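Adenine phosphoribosyltransferase, putative (Trypanosoma brucei brucei, PDB 5VN4) probably catalyses transfer of the 5-phosphoribosyl group from 5-phospho-alpha-D-ribose 1-diphosphate to adenine, giving AMP and diphosphate in purine salvage. Local coordinates at residues 41-44 with 49-52; 43-48 with 127-132; 85-90 with 160-165; 123-128 with 133-138. All blocks are in the same frame, centred on the assembly; numbering follows the deposited sequence. Where two conformers were deposited one is given.

Interaction 1. Residues 41-44 with 49-52. With ADE (adenine), chain C.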
# COMPACT_ATOMS: atom_id res chain seq x y z
N ALA A 41 1.27 -2.86 -25.02
CA ALA A 41 1.18 -1.48 -25.51
C ALA A 41 0.63 -0.52 -24.46
O ALA A 41 0.86 0.69 -24.55
CB ALA A 41 0.32 -1.43 -26.77
N PHE A 42 -0.09 -1.03 -23.46
CA PHE A 42 -0.69 -0.15 -22.46
C PHE A 42 -0.33 -0.58 -21.04
O PHE A 42 -1.08 -0.31 -20.11
CB PHE A 42 -2.20 -0.06 -22.66
CG PHE A 42 -2.57 0.66 -23.92
CD1 PHE A 42 -2.58 2.04 -23.96
CD2 PHE A 42 -2.87 -0.05 -25.08
CE1 PHE A 42 -2.88 2.71 -25.12
CE2 PHE A 42 -3.18 0.62 -26.26
CZ PHE A 42 -3.19 2.01 -26.28
N SER A 43 0.82 -1.20 -20.86
CA SER A 43 1.18 -1.76 -19.57
C SER A 43 2.61 -1.39 -19.20
O SER A 43 3.45 -1.17 -20.08
CB SER A 43 1.08 -3.29 -19.64
OG SER A 43 1.82 -3.93 -18.62
N PRO A 44 2.92 -1.32 -17.90
CA PRO A 44 4.31 -1.08 -17.48
C PRO A 44 5.21 -2.30 -17.61
O PRO A 44 6.43 -2.16 -17.46
CB PRO A 44 4.15 -0.66 -16.01
CG PRO A 44 2.90 -1.36 -15.55
CD PRO A 44 1.98 -1.35 -16.76
N ARG A 49 -0.97 -10.26 -20.49
CA ARG A 49 -2.18 -9.68 -19.89
C ARG A 49 -1.81 -9.18 -18.50
O ARG A 49 -1.64 -9.97 -17.57
CB ARG A 49 -3.32 -10.70 -19.87
CG ARG A 49 -3.64 -11.22 -21.27
CD ARG A 49 -4.99 -11.91 -21.45
NE ARG A 49 -5.22 -12.15 -22.88
CZ ARG A 49 -6.40 -12.44 -23.44
NH1 ARG A 49 -7.49 -12.55 -22.71
NH2 ARG A 49 -6.46 -12.62 -24.76
N PHE A 50 -1.68 -7.87 -18.37
CA PHE A 50 -1.32 -7.24 -17.10
C PHE A 50 -2.57 -6.80 -16.37
O PHE A 50 -3.33 -5.96 -16.87
CB PHE A 50 -0.40 -6.04 -17.35
CG PHE A 50 0.06 -5.37 -16.07
CD1 PHE A 50 1.19 -5.83 -15.41
CD2 PHE A 50 -0.64 -4.31 -15.53
CE1 PHE A 50 1.61 -5.22 -14.23
CE2 PHE A 50 -0.22 -3.70 -14.37
CZ PHE A 50 0.90 -4.16 -13.70
N ALA A 51 -2.76 -7.33 -15.16
CA ALA A 51 -3.97 -7.09 -14.38
C ALA A 51 -3.74 -5.91 -13.43
O ALA A 51 -3.13 -6.06 -12.37
CB ALA A 51 -4.36 -8.35 -13.62
N GLU A 52 -4.24 -4.74 -13.82
CA GLU A 52 -4.01 -3.51 -13.06
C GLU A 52 -4.82 -3.51 -11.76
O GLU A 52 -6.05 -3.59 -11.77
CB GLU A 52 -4.39 -2.31 -13.94
CG GLU A 52 -4.48 -0.97 -13.22
CD GLU A 52 -3.17 -0.56 -12.56
OE1 GLU A 52 -2.11 -0.66 -13.22
OE2 GLU A 52 -3.22 -0.14 -11.37
N9 ADE C . 2.56 -9.16 -11.33
C8 ADE C . 3.15 -10.25 -11.89
N7 ADE C . 2.54 -10.68 -12.98
C5 ADE C . 1.48 -9.81 -13.13
C6 ADE C . 0.44 -9.73 -14.09
N6 ADE C . 0.32 -10.57 -15.13
N1 ADE C . -0.46 -8.73 -13.95
C2 ADE C . -0.33 -7.90 -12.91
N3 ADE C . 0.59 -7.87 -11.95
C4 ADE C . 1.47 -8.87 -12.12

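Interaction 2. Residues 43-48 with 127-132. With HSX (5-O-phosphono-alpha-D-ribofuranose), chain D; ADE (adenine), chain C; PPV (pyrophosphate), chain E.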
# COMPACT_ATOMS: atom_id res chain seq x y z
N SER A 43 0.82 -1.20 -20.86
CA SER A 43 1.18 -1.76 -19.57
C SER A 43 2.61 -1.39 -19.20
O SER A 43 3.45 -1.17 -20.08
CB SER A 43 1.08 -3.29 -19.64
OG SER A 43 1.82 -3.93 -18.62
N PRO A 44 2.92 -1.32 -17.90
CA PRO A 44 4.31 -1.08 -17.48
C PRO A 44 5.21 -2.30 -17.61
O PRO A 44 6.43 -2.16 -17.46
CB PRO A 44 4.15 -0.66 -16.01
CG PRO A 44 2.90 -1.36 -15.55
CD PRO A 44 1.98 -1.35 -16.76
N HIS A 45 4.67 -3.49 -17.90
CA HIS A 45 5.48 -4.70 -18.05
C HIS A 45 4.89 -5.58 -19.15
O HIS A 45 3.70 -5.88 -19.10
CB HIS A 45 5.49 -5.49 -16.75
CG HIS A 45 6.05 -4.72 -15.60
ND1 HIS A 45 7.39 -4.38 -15.52
CD2 HIS A 45 5.46 -4.18 -14.51
CE1 HIS A 45 7.59 -3.68 -14.42
NE2 HIS A 45 6.44 -3.55 -13.79
N ASP A 46 5.71 -6.05 -20.08
CA ASP A 46 5.12 -6.61 -21.30
C ASP A 46 4.73 -8.10 -21.23
O ASP A 46 4.95 -8.90 -22.13
CB ASP A 46 5.90 -6.20 -22.56
CG ASP A 46 6.81 -7.28 -23.11
OD1 ASP A 46 7.96 -7.43 -22.65
OD2 ASP A 46 6.36 -7.98 -24.05
N VAL A 47 4.05 -8.47 -20.14
CA VAL A 47 3.45 -9.80 -20.03
C VAL A 47 2.25 -9.75 -20.97
O VAL A 47 1.82 -8.65 -21.35
CB VAL A 47 3.02 -10.08 -18.58
CG1 VAL A 47 4.25 -10.14 -17.67
CG2 VAL A 47 2.04 -9.01 -18.09
N PRO A 48 1.69 -10.88 -21.40
CA PRO A 48 0.55 -10.80 -22.33
C PRO A 48 -0.64 -10.04 -21.76
O PRO A 48 -1.26 -9.23 -22.47
CB PRO A 48 0.20 -12.27 -22.58
CG PRO A 48 1.47 -13.01 -22.31
CD PRO A 48 2.16 -12.26 -21.21
N LYS A 127 10.44 -12.12 -10.59
CA LYS A 127 9.00 -12.00 -10.81
C LYS A 127 8.71 -12.44 -12.23
O LYS A 127 9.62 -12.60 -13.05
CB LYS A 127 8.51 -10.56 -10.60
CG LYS A 127 8.77 -9.94 -9.22
CD LYS A 127 8.35 -8.48 -9.23
CE LYS A 127 8.35 -7.84 -7.85
NZ LYS A 127 7.23 -8.31 -7.00
N GLU A 128 7.41 -12.58 -12.56
CA GLU A 128 7.03 -12.92 -13.93
C GLU A 128 7.75 -12.03 -14.94
O GLU A 128 8.18 -12.50 -16.01
CB GLU A 128 5.50 -12.80 -14.11
CG GLU A 128 5.02 -13.29 -15.49
CD GLU A 128 3.54 -13.02 -15.78
OE1 GLU A 128 2.84 -12.39 -14.97
OE2 GLU A 128 3.07 -13.44 -16.86
N TYR A 129 7.92 -10.75 -14.61
CA TYR A 129 8.51 -9.79 -15.53
C TYR A 129 9.85 -9.23 -15.06
O TYR A 129 10.31 -8.22 -15.59
CB TYR A 129 7.53 -8.66 -15.83
CG TYR A 129 6.89 -8.00 -14.63
CD1 TYR A 129 7.63 -7.20 -13.76
CD2 TYR A 129 5.53 -8.13 -14.40
CE1 TYR A 129 7.02 -6.57 -12.68
CE2 TYR A 129 4.92 -7.50 -13.34
CZ TYR A 129 5.66 -6.73 -12.48
OH TYR A 129 5.04 -6.09 -11.43
N ALA A 130 10.50 -9.87 -14.09
CA ALA A 130 11.76 -9.35 -13.57
C ALA A 130 12.76 -10.49 -13.44
O ALA A 130 12.53 -11.44 -12.69
CB ALA A 130 11.57 -8.65 -12.22
N ALA A 131 13.87 -10.39 -14.17
CA ALA A 131 14.99 -11.29 -13.97
C ALA A 131 15.71 -10.93 -12.68
O ALA A 131 15.57 -9.82 -12.14
CB ALA A 131 15.95 -11.21 -15.15
N GLU A 132 16.50 -11.88 -12.17
CA GLU A 132 17.25 -11.65 -10.95
C GLU A 132 18.22 -10.49 -11.11
O GLU A 132 18.88 -10.34 -12.14
CB GLU A 132 18.01 -12.93 -10.57
CG GLU A 132 18.76 -12.82 -9.26
CD GLU A 132 19.41 -14.13 -8.84
OE1 GLU A 132 19.01 -15.21 -9.33
OE2 GLU A 132 20.33 -14.08 -7.99
C1 HSX D . 4.10 -7.88 -8.93
O4 HSX D . 4.80 -9.13 -9.02
C2 HSX D . 2.90 -8.20 -8.06
O2 HSX D . 2.37 -7.04 -7.42
C3 HSX D . 3.46 -9.22 -7.09
O3 HSX D . 4.22 -8.59 -6.05
C4 HSX D . 4.42 -10.02 -7.97
C5 HSX D . 3.79 -11.29 -8.54
O5 HSX D . 4.67 -11.90 -9.49
P' HSX D . 5.54 -13.22 -9.12
O1X HSX D . 6.68 -12.81 -8.20
O2X HSX D . 4.59 -14.20 -8.48
O3X HSX D . 6.02 -13.68 -10.48
O1 HSX D . 4.94 -6.91 -8.28
N9 ADE C . 2.56 -9.16 -11.33
C8 ADE C . 3.15 -10.25 -11.89
N7 ADE C . 2.54 -10.68 -12.98
C5 ADE C . 1.48 -9.81 -13.13
C6 ADE C . 0.44 -9.73 -14.09
N6 ADE C . 0.32 -10.57 -15.13
N1 ADE C . -0.46 -8.73 -13.95
C2 ADE C . -0.33 -7.90 -12.91
N3 ADE C . 0.59 -7.87 -11.95
C4 ADE C . 1.47 -8.87 -12.12
O11 PPV E . 6.66 -5.29 -9.68
P1 PPV E . 6.73 -4.02 -8.85
O21 PPV E . 7.22 -2.81 -9.61
O31 PPV E . 7.40 -4.25 -7.51
OPP PPV E . 5.18 -3.74 -8.50
P2 PPV E . 4.46 -2.80 -7.40
O12 PPV E . 3.28 -2.41 -8.24
O22 PPV E . 4.19 -3.74 -6.24
O32 PPV E . 5.35 -1.63 -7.05

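Interaction 3. Residues 85-90 with 160-165. With HSX (5-O-phosphono-alpha-D-ribofuranose), chain D; PPV (pyrophosphate), chain E; ADE (adenine), chain C.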
# COMPACT_ATOMS: atom_id res chain seq x y z
N LEU A 85 1.77 -10.11 6.90
CA LEU A 85 2.95 -9.55 6.25
C LEU A 85 2.57 -9.31 4.80
O LEU A 85 2.16 -10.25 4.11
CB LEU A 85 4.10 -10.55 6.31
CG LEU A 85 4.96 -10.59 7.58
CD1 LEU A 85 4.12 -10.80 8.83
CD2 LEU A 85 6.00 -11.70 7.44
N GLY A 86 2.70 -8.07 4.32
CA GLY A 86 2.32 -7.72 2.97
C GLY A 86 3.44 -7.09 2.18
O GLY A 86 4.27 -6.36 2.73
N PHE A 87 3.45 -7.35 0.87
CA PHE A 87 4.54 -6.91 0.00
C PHE A 87 4.33 -5.51 -0.56
O PHE A 87 3.26 -5.18 -1.08
CB PHE A 87 4.70 -7.86 -1.18
CG PHE A 87 5.18 -9.22 -0.80
CD1 PHE A 87 6.55 -9.50 -0.72
CD2 PHE A 87 4.28 -10.24 -0.55
CE1 PHE A 87 6.99 -10.77 -0.41
CE2 PHE A 87 4.72 -11.51 -0.22
CZ PHE A 87 6.07 -11.77 -0.16
N ASP A 88 5.38 -4.70 -0.46
CA ASP A 88 5.50 -3.46 -1.21
C ASP A 88 5.40 -3.79 -2.70
O ASP A 88 6.07 -4.71 -3.16
CB ASP A 88 6.92 -2.97 -0.89
CG ASP A 88 7.13 -1.50 -1.10
OD1 ASP A 88 6.22 -0.80 -1.60
OD2 ASP A 88 8.25 -1.06 -0.74
N SER A 89 4.57 -3.07 -3.47
CA SER A 89 3.69 -1.98 -3.04
C SER A 89 2.21 -2.38 -3.06
O SER A 89 1.39 -1.79 -2.37
CB SER A 89 3.87 -0.79 -3.99
OG SER A 89 5.24 -0.45 -4.15
N ARG A 90 1.86 -3.35 -3.90
CA ARG A 90 0.44 -3.65 -4.09
C ARG A 90 -0.15 -4.47 -2.96
O ARG A 90 -1.34 -4.33 -2.65
CB ARG A 90 0.21 -4.26 -5.47
CG ARG A 90 0.45 -3.22 -6.59
CD ARG A 90 0.09 -3.78 -7.95
NE ARG A 90 1.27 -4.16 -8.71
CZ ARG A 90 1.28 -5.14 -9.61
NH1 ARG A 90 0.20 -5.88 -9.83
NH2 ARG A 90 2.39 -5.37 -10.30
N GLY A 160 5.48 -16.93 -8.41
CA GLY A 160 5.76 -17.25 -7.02
C GLY A 160 7.13 -16.81 -6.55
O GLY A 160 7.49 -17.10 -5.40
N GLY A 161 7.90 -16.10 -7.38
CA GLY A 161 9.18 -15.59 -6.93
C GLY A 161 9.06 -14.60 -5.79
O GLY A 161 9.84 -14.63 -4.84
N THR A 162 8.09 -13.70 -5.87
CA THR A 162 7.91 -12.74 -4.79
C THR A 162 7.53 -13.46 -3.50
O THR A 162 8.11 -13.19 -2.44
CB THR A 162 6.87 -11.68 -5.18
OG1 THR A 162 7.29 -11.04 -6.39
CG2 THR A 162 6.72 -10.63 -4.06
N MET A 163 6.59 -14.39 -3.58
CA MET A 163 6.21 -15.15 -2.39
C MET A 163 7.39 -15.90 -1.80
O MET A 163 7.52 -15.98 -0.57
CB MET A 163 5.04 -16.09 -2.67
CG MET A 163 3.68 -15.43 -2.58
SD MET A 163 3.34 -14.85 -0.90
CE MET A 163 1.96 -13.74 -1.29
N LEU A 164 8.27 -16.45 -2.65
CA LEU A 164 9.46 -17.13 -2.15
C LEU A 164 10.31 -16.20 -1.28
O LEU A 164 10.82 -16.61 -0.24
CB LEU A 164 10.28 -17.67 -3.32
CG LEU A 164 11.64 -18.28 -2.95
CD1 LEU A 164 11.47 -19.49 -2.03
CD2 LEU A 164 12.44 -18.65 -4.20
N ALA A 165 10.48 -14.95 -1.71
CA ALA A 165 11.23 -13.99 -0.91
C ALA A 165 10.58 -13.80 0.46
O ALA A 165 11.26 -13.73 1.49
CB ALA A 165 11.35 -12.67 -1.66
C1 HSX D . 4.10 -7.88 -8.93
O4 HSX D . 4.80 -9.13 -9.02
C2 HSX D . 2.90 -8.20 -8.06
O2 HSX D . 2.37 -7.04 -7.42
C3 HSX D . 3.46 -9.22 -7.09
O3 HSX D . 4.22 -8.59 -6.05
C4 HSX D . 4.42 -10.02 -7.97
C5 HSX D . 3.79 -11.29 -8.54
O5 HSX D . 4.67 -11.90 -9.49
P' HSX D . 5.54 -13.22 -9.12
O1X HSX D . 6.68 -12.81 -8.20
O2X HSX D . 4.59 -14.20 -8.48
O3X HSX D . 6.02 -13.68 -10.48
O1 HSX D . 4.94 -6.91 -8.28
O11 PPV E . 6.66 -5.29 -9.68
P1 PPV E . 6.73 -4.02 -8.85
O21 PPV E . 7.22 -2.81 -9.61
O31 PPV E . 7.40 -4.25 -7.51
OPP PPV E . 5.18 -3.74 -8.50
P2 PPV E . 4.46 -2.80 -7.40
O12 PPV E . 3.28 -2.41 -8.24
O22 PPV E . 4.19 -3.74 -6.24
O32 PPV E . 5.35 -1.63 -7.05
N9 ADE C . 2.56 -9.16 -11.33
C8 ADE C . 3.15 -10.25 -11.89
N7 ADE C . 2.54 -10.68 -12.98
C5 ADE C . 1.48 -9.81 -13.13
C6 ADE C . 0.44 -9.73 -14.09
N6 ADE C . 0.32 -10.57 -15.13
N1 ADE C . -0.46 -8.73 -13.95
C2 ADE C . -0.33 -7.90 -12.91
N3 ADE C . 0.59 -7.87 -11.95
C4 ADE C . 1.47 -8.87 -12.12

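Interaction 4. Residues 123-128 with 133-138. With HSX (5-O-phosphono-alpha-D-ribofuranose), chain D; ADE (adenine), chain C; PPV (pyrophosphate), chain E.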
# COMPACT_ATOMS: atom_id res chain seq x y z
N GLU A 123 17.04 -13.54 -0.29
CA GLU A 123 17.83 -13.70 -1.50
C GLU A 123 17.25 -12.81 -2.60
O GLU A 123 16.08 -12.44 -2.57
CB GLU A 123 17.78 -15.15 -1.96
CG GLU A 123 18.43 -16.11 -1.00
CD GLU A 123 19.94 -15.97 -1.00
OE1 GLU A 123 20.51 -15.64 -2.06
OE2 GLU A 123 20.55 -16.19 0.07
N PRO A 124 18.06 -12.46 -3.61
CA PRO A 124 17.52 -11.68 -4.72
C PRO A 124 16.31 -12.36 -5.34
O PRO A 124 16.30 -13.58 -5.55
CB PRO A 124 18.70 -11.61 -5.71
CG PRO A 124 19.91 -11.73 -4.83
CD PRO A 124 19.50 -12.73 -3.78
N TYR A 125 15.26 -11.59 -5.60
CA TYR A 125 14.00 -12.15 -6.06
C TYR A 125 13.89 -12.13 -7.58
O TYR A 125 14.66 -11.48 -8.28
CB TYR A 125 12.80 -11.47 -5.40
CG TYR A 125 12.64 -9.98 -5.65
CD1 TYR A 125 12.22 -9.49 -6.88
CD2 TYR A 125 12.87 -9.06 -4.63
CE1 TYR A 125 12.06 -8.13 -7.10
CE2 TYR A 125 12.71 -7.70 -4.84
CZ TYR A 125 12.31 -7.24 -6.07
OH TYR A 125 12.15 -5.88 -6.27
N THR A 126 12.91 -12.88 -8.07
CA THR A 126 12.48 -12.80 -9.46
C THR A 126 10.96 -12.66 -9.48
O THR A 126 10.28 -12.99 -8.51
CB THR A 126 12.92 -14.04 -10.26
OG1 THR A 126 12.29 -15.21 -9.74
CG2 THR A 126 14.44 -14.21 -10.20
N LYS A 127 10.44 -12.12 -10.59
CA LYS A 127 9.00 -12.00 -10.81
C LYS A 127 8.71 -12.44 -12.23
O LYS A 127 9.62 -12.60 -13.05
CB LYS A 127 8.51 -10.56 -10.60
CG LYS A 127 8.77 -9.94 -9.22
CD LYS A 127 8.35 -8.48 -9.23
CE LYS A 127 8.35 -7.84 -7.85
NZ LYS A 127 7.23 -8.31 -7.00
N GLU A 128 7.41 -12.58 -12.56
CA GLU A 128 7.03 -12.92 -13.93
C GLU A 128 7.75 -12.03 -14.94
O GLU A 128 8.18 -12.50 -16.01
CB GLU A 128 5.50 -12.80 -14.11
CG GLU A 128 5.02 -13.29 -15.49
CD GLU A 128 3.54 -13.02 -15.78
OE1 GLU A 128 2.84 -12.39 -14.97
OE2 GLU A 128 3.07 -13.44 -16.86
N SER A 133 18.28 -9.64 -10.09
CA SER A 133 19.27 -8.57 -10.02
C SER A 133 19.77 -8.46 -8.58
O SER A 133 19.86 -9.47 -7.88
CB SER A 133 18.68 -7.24 -10.50
OG SER A 133 17.60 -6.82 -9.68
N GLU A 134 20.11 -7.25 -8.13
CA GLU A 134 20.51 -7.06 -6.74
C GLU A 134 19.32 -6.83 -5.82
O GLU A 134 19.49 -6.84 -4.60
CB GLU A 134 21.53 -5.93 -6.62
CG GLU A 134 22.89 -6.28 -7.21
CD GLU A 134 23.88 -5.13 -7.18
OE1 GLU A 134 23.45 -3.97 -7.04
OE2 GLU A 134 25.10 -5.40 -7.29
N GLU A 135 18.12 -6.66 -6.37
CA GLU A 135 16.95 -6.33 -5.55
C GLU A 135 16.52 -7.52 -4.70
O GLU A 135 16.34 -8.63 -5.22
CB GLU A 135 15.80 -5.87 -6.43
CG GLU A 135 16.08 -4.62 -7.26
CD GLU A 135 16.48 -3.42 -6.41
OE1 GLU A 135 17.17 -2.52 -6.94
OE2 GLU A 135 16.10 -3.36 -5.22
N CYS A 136 16.35 -7.28 -3.41
CA CYS A 136 15.84 -8.27 -2.46
C CYS A 136 14.66 -7.65 -1.72
O CYS A 136 14.45 -6.43 -1.75
CB CYS A 136 16.91 -8.66 -1.43
SG CYS A 136 18.47 -9.25 -2.12
N MET A 137 13.89 -8.50 -1.05
CA MET A 137 12.89 -8.03 -0.10
C MET A 137 13.48 -8.02 1.30
O MET A 137 14.39 -8.80 1.62
CB MET A 137 11.65 -8.93 -0.11
CG MET A 137 10.81 -8.80 -1.37
SD MET A 137 10.10 -7.15 -1.54
CE MET A 137 9.28 -7.30 -3.13
N THR A 138 12.97 -7.13 2.14
CA THR A 138 13.44 -6.99 3.51
C THR A 138 12.26 -6.88 4.46
O THR A 138 11.14 -6.54 4.06
CB THR A 138 14.37 -5.77 3.68
OG1 THR A 138 13.65 -4.58 3.34
CG2 THR A 138 15.61 -5.89 2.81
C1 HSX D . 4.10 -7.88 -8.93
O4 HSX D . 4.80 -9.13 -9.02
C2 HSX D . 2.90 -8.20 -8.06
O2 HSX D . 2.37 -7.04 -7.42
C3 HSX D . 3.46 -9.22 -7.09
O3 HSX D . 4.22 -8.59 -6.05
C4 HSX D . 4.42 -10.02 -7.97
C5 HSX D . 3.79 -11.29 -8.54
O5 HSX D . 4.67 -11.90 -9.49
P' HSX D . 5.54 -13.22 -9.12
O1X HSX D . 6.68 -12.81 -8.20
O2X HSX D . 4.59 -14.20 -8.48
O3X HSX D . 6.02 -13.68 -10.48
O1 HSX D . 4.94 -6.91 -8.28
N9 ADE C . 2.56 -9.16 -11.33
C8 ADE C . 3.15 -10.25 -11.89
N7 ADE C . 2.54 -10.68 -12.98
C5 ADE C . 1.48 -9.81 -13.13
C6 ADE C . 0.44 -9.73 -14.09
N6 ADE C . 0.32 -10.57 -15.13
N1 ADE C . -0.46 -8.73 -13.95
C2 ADE C . -0.33 -7.90 -12.91
N3 ADE C . 0.59 -7.87 -11.95
C4 ADE C . 1.47 -8.87 -12.12
O11 PPV E . 6.66 -5.29 -9.68
P1 PPV E . 6.73 -4.02 -8.85
O21 PPV E . 7.22 -2.81 -9.61
O31 PPV E . 7.40 -4.25 -7.51
OPP PPV E . 5.18 -3.74 -8.50
P2 PPV E . 4.46 -2.80 -7.40
O12 PPV E . 3.28 -2.41 -8.24
O22 PPV E . 4.19 -3.74 -6.24
O32 PPV E . 5.35 -1.63 -7.05
O HOH W 1 16.31 -9.42 -7.91

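Interaction 1. Residues 41-44 with 49-52
Phe-50 carries its CG on the far side of CB from the backbone N (chi1 -178°), which sets the ring against Pro-44; in one of its two conformers Ser-43 turns likewise (chi1 160°) and brings OG to 3.3 Å from Phe-50 CB. The hydroxyl sits oblique to the ring, its polar partner being His-45 O. Pro-44 supplies the cover: its CD lies over one face of the Phe-50 ring, 4.2 Å from the centroid and 16° off the normal, a CH-pi contact, while its CG rests 3.9 Å from Phe-50 CZ. The opposite face belongs to the bound adenine, whose C2 stands 3.6 Å from Phe-50 CE1. The ring is thus wedged between loop and ligand. The backbone of Phe-50 pairs with Tyr-38 of strand 37-38, and Pro-44 O takes a hydrogen bond from Asn-113 of the second subunit. Strand 50-51 reads the base with main-chain atoms: Ala-51 N donates to adenine N1 at 3.0 Å, nearly straight, and Arg-49 O accepts from adenine N6 at 3.2 Å. A donor facing N1 and an acceptor facing the 6-substituent match a 6-aminopurine; a 6-oxopurine would present the reverse, consistent with selection for adenine.

Interaction 2. Residues 43-48 with 127-132
His-45 and Tyr-129 lie flat on each other, ring centroids 3.5 Å apart and planes at 5°, a face-to-face stack with His-45 CD2 3.3 Å from Tyr-129 CZ. Tyr-129 gets there by placing its CG between the backbone N and the carbonyl carbon (chi1 50°), which turns the ring out to His-45 and the pyrophosphate; His-45 sets CG beside its own N (chi1 -60°). Val-47 N and, in one conformer, Ser-43 OG grip His-45 O from opposite faces of its plane. Tyr-129 OH donates to pyrophosphate O11 at a short 2.5 Å, with O11 in the ring plane. Val-47 splits its branches: CG1 points at the edge of the Tyr-129 ring and touches Glu-128 CD at 3.5 Å, whereas CG2 faces adenine N6 at 3.8 Å. Glu-128 runs out fully extended, so that OE1 accepts from adenine N6 at 3.1 Å and lies 2.6 Å from adenine N7; its backbone N donates to O3X of the ribose phosphate. Lys-127 bends at its last torsion and NZ bonds ribose O1 at 3.0 Å. A type I turn, Lys-127 to Ala-130, presents all three, as expected for the flexible loop of type I phosphoribosyltransferases closed over a filled active site.

Interaction 3. Residues 85-90 with 160-165
The Phe-87 ring has Thr-162 CG2 over one face, 3.8 Å from the centroid and 21° off the normal, a CH-pi contact displaced toward the rim. Met-163 comes in obliquely, its SD 3.7 Å from Phe-87 CE2 in a Met-aromatic contact, and Thr-162 O lies 3.4 Å from Phe-87 CE1. The second flat group, the Arg-90 guanidinium, has ribose O2 over one face, with pyrophosphate O12 and adenine N3 at its edge. Arg-90 is bent at chi3 (-102°), which lets NE donate to O12 at 2.7 Å and NH1 to N3 at 2.9 Å; NH1 also forms a salt bridge with Asp-155.

Thr-162 divides its labour by one torsion: with chi1 at -57° its methyl faces the phenyl ring and its OG1 turns to the ribose phosphate, 2.6 Å from O1X. The backbone N of Thr-162 bonds the same oxygen, and Gly-160 N, at the N-cap of helix 161-172, takes O2X at 2.9 Å. This is the closing part of the PRPP-binding motif of type I phosphoribosyltransferases, a 5'-phosphate cradled where the helix begins. Strand 83-87 ends in the pyrophosphate loop, where the peptide before Ser-89 is cis and its own N-H donates to pyrophosphate O22 at 2.9 Å.

The apolar packing therefore joins two anion sites. The positive end of the helix should help to stabilise the phosphate, while Arg-90 spans base, ribose and pyrophosphate and probably keeps them lined up.

Interaction 4. Residues 123-128 with 133-138
Glu-123 leads in with its carbonyl carbon 3.8 Å from Cys-136 SG, and Pro-124 goes on over the same sulfur, its ring CG 3.9 Å away. Pro-124 also lies against two carbonyls: CB meets Ser-133 O, and CA offers a CA-H...O contact to Glu-135 O at 3.3 Å. Tyr-125 N then donates to that Glu-135 O, 3.2 Å away, in the carbonyl plane. A water ties the same spot together, donating to Tyr-125 O and Glu-135 O and accepting from Ser-133 N. These links pinch the base of the long flexible loop between strands 119-121 and 138-140, the hallmark loop of type I phosphoribosyltransferases. With its CG set between N and carbonyl carbon (chi1 61°), the Tyr-125 ring lies alongside residues 135-137. Glu-135 O sits 3.5 Å above one face of it, toward the rim, and Glu-135 CB lies beside Tyr-125 OH. Met-137, bent at chi2 (-65°), lays its CE 3.9 Å from Tyr-125 CE2, while its SD stands obliquely off the ring, 5.1 Å from the centroid, a Met-aromatic contact. Further along, Lys-127 makes a cation-pi contact with the Tyr-125 ring; its NZ, near Met-137 CE at 4.5 Å, has a polar partner in Thr-162.

Interactions 1 to 3 line one filled active site, and interaction 4 reaches it through Lys-127 and Glu-128. Interactions 1 and 2 share Ser-43 and Pro-44; Phe-50 CE1 lies 4.0 Å from His-45 CD2 and 4.1 Å from Tyr-129 CE2, so Phe-50 and Tyr-129, with His-45 stacked on the tyrosine, form one aromatic cluster beside the base. Interactions 2 and 4 share Lys-127 and Glu-128; interaction 2 holds the loop's ligand-facing end, interaction 4 its base. That loop reaches interaction 3 where Lys-127 NZ meets Thr-162 OG1 at 2.8 Å, probably a hydrogen bond, and Met-137 CG packs 3.9 Å from Ala-165 CB. Interactions 1 and 3 approach through Phe-50 CZ and Arg-90 NH2, 3.9 Å apart.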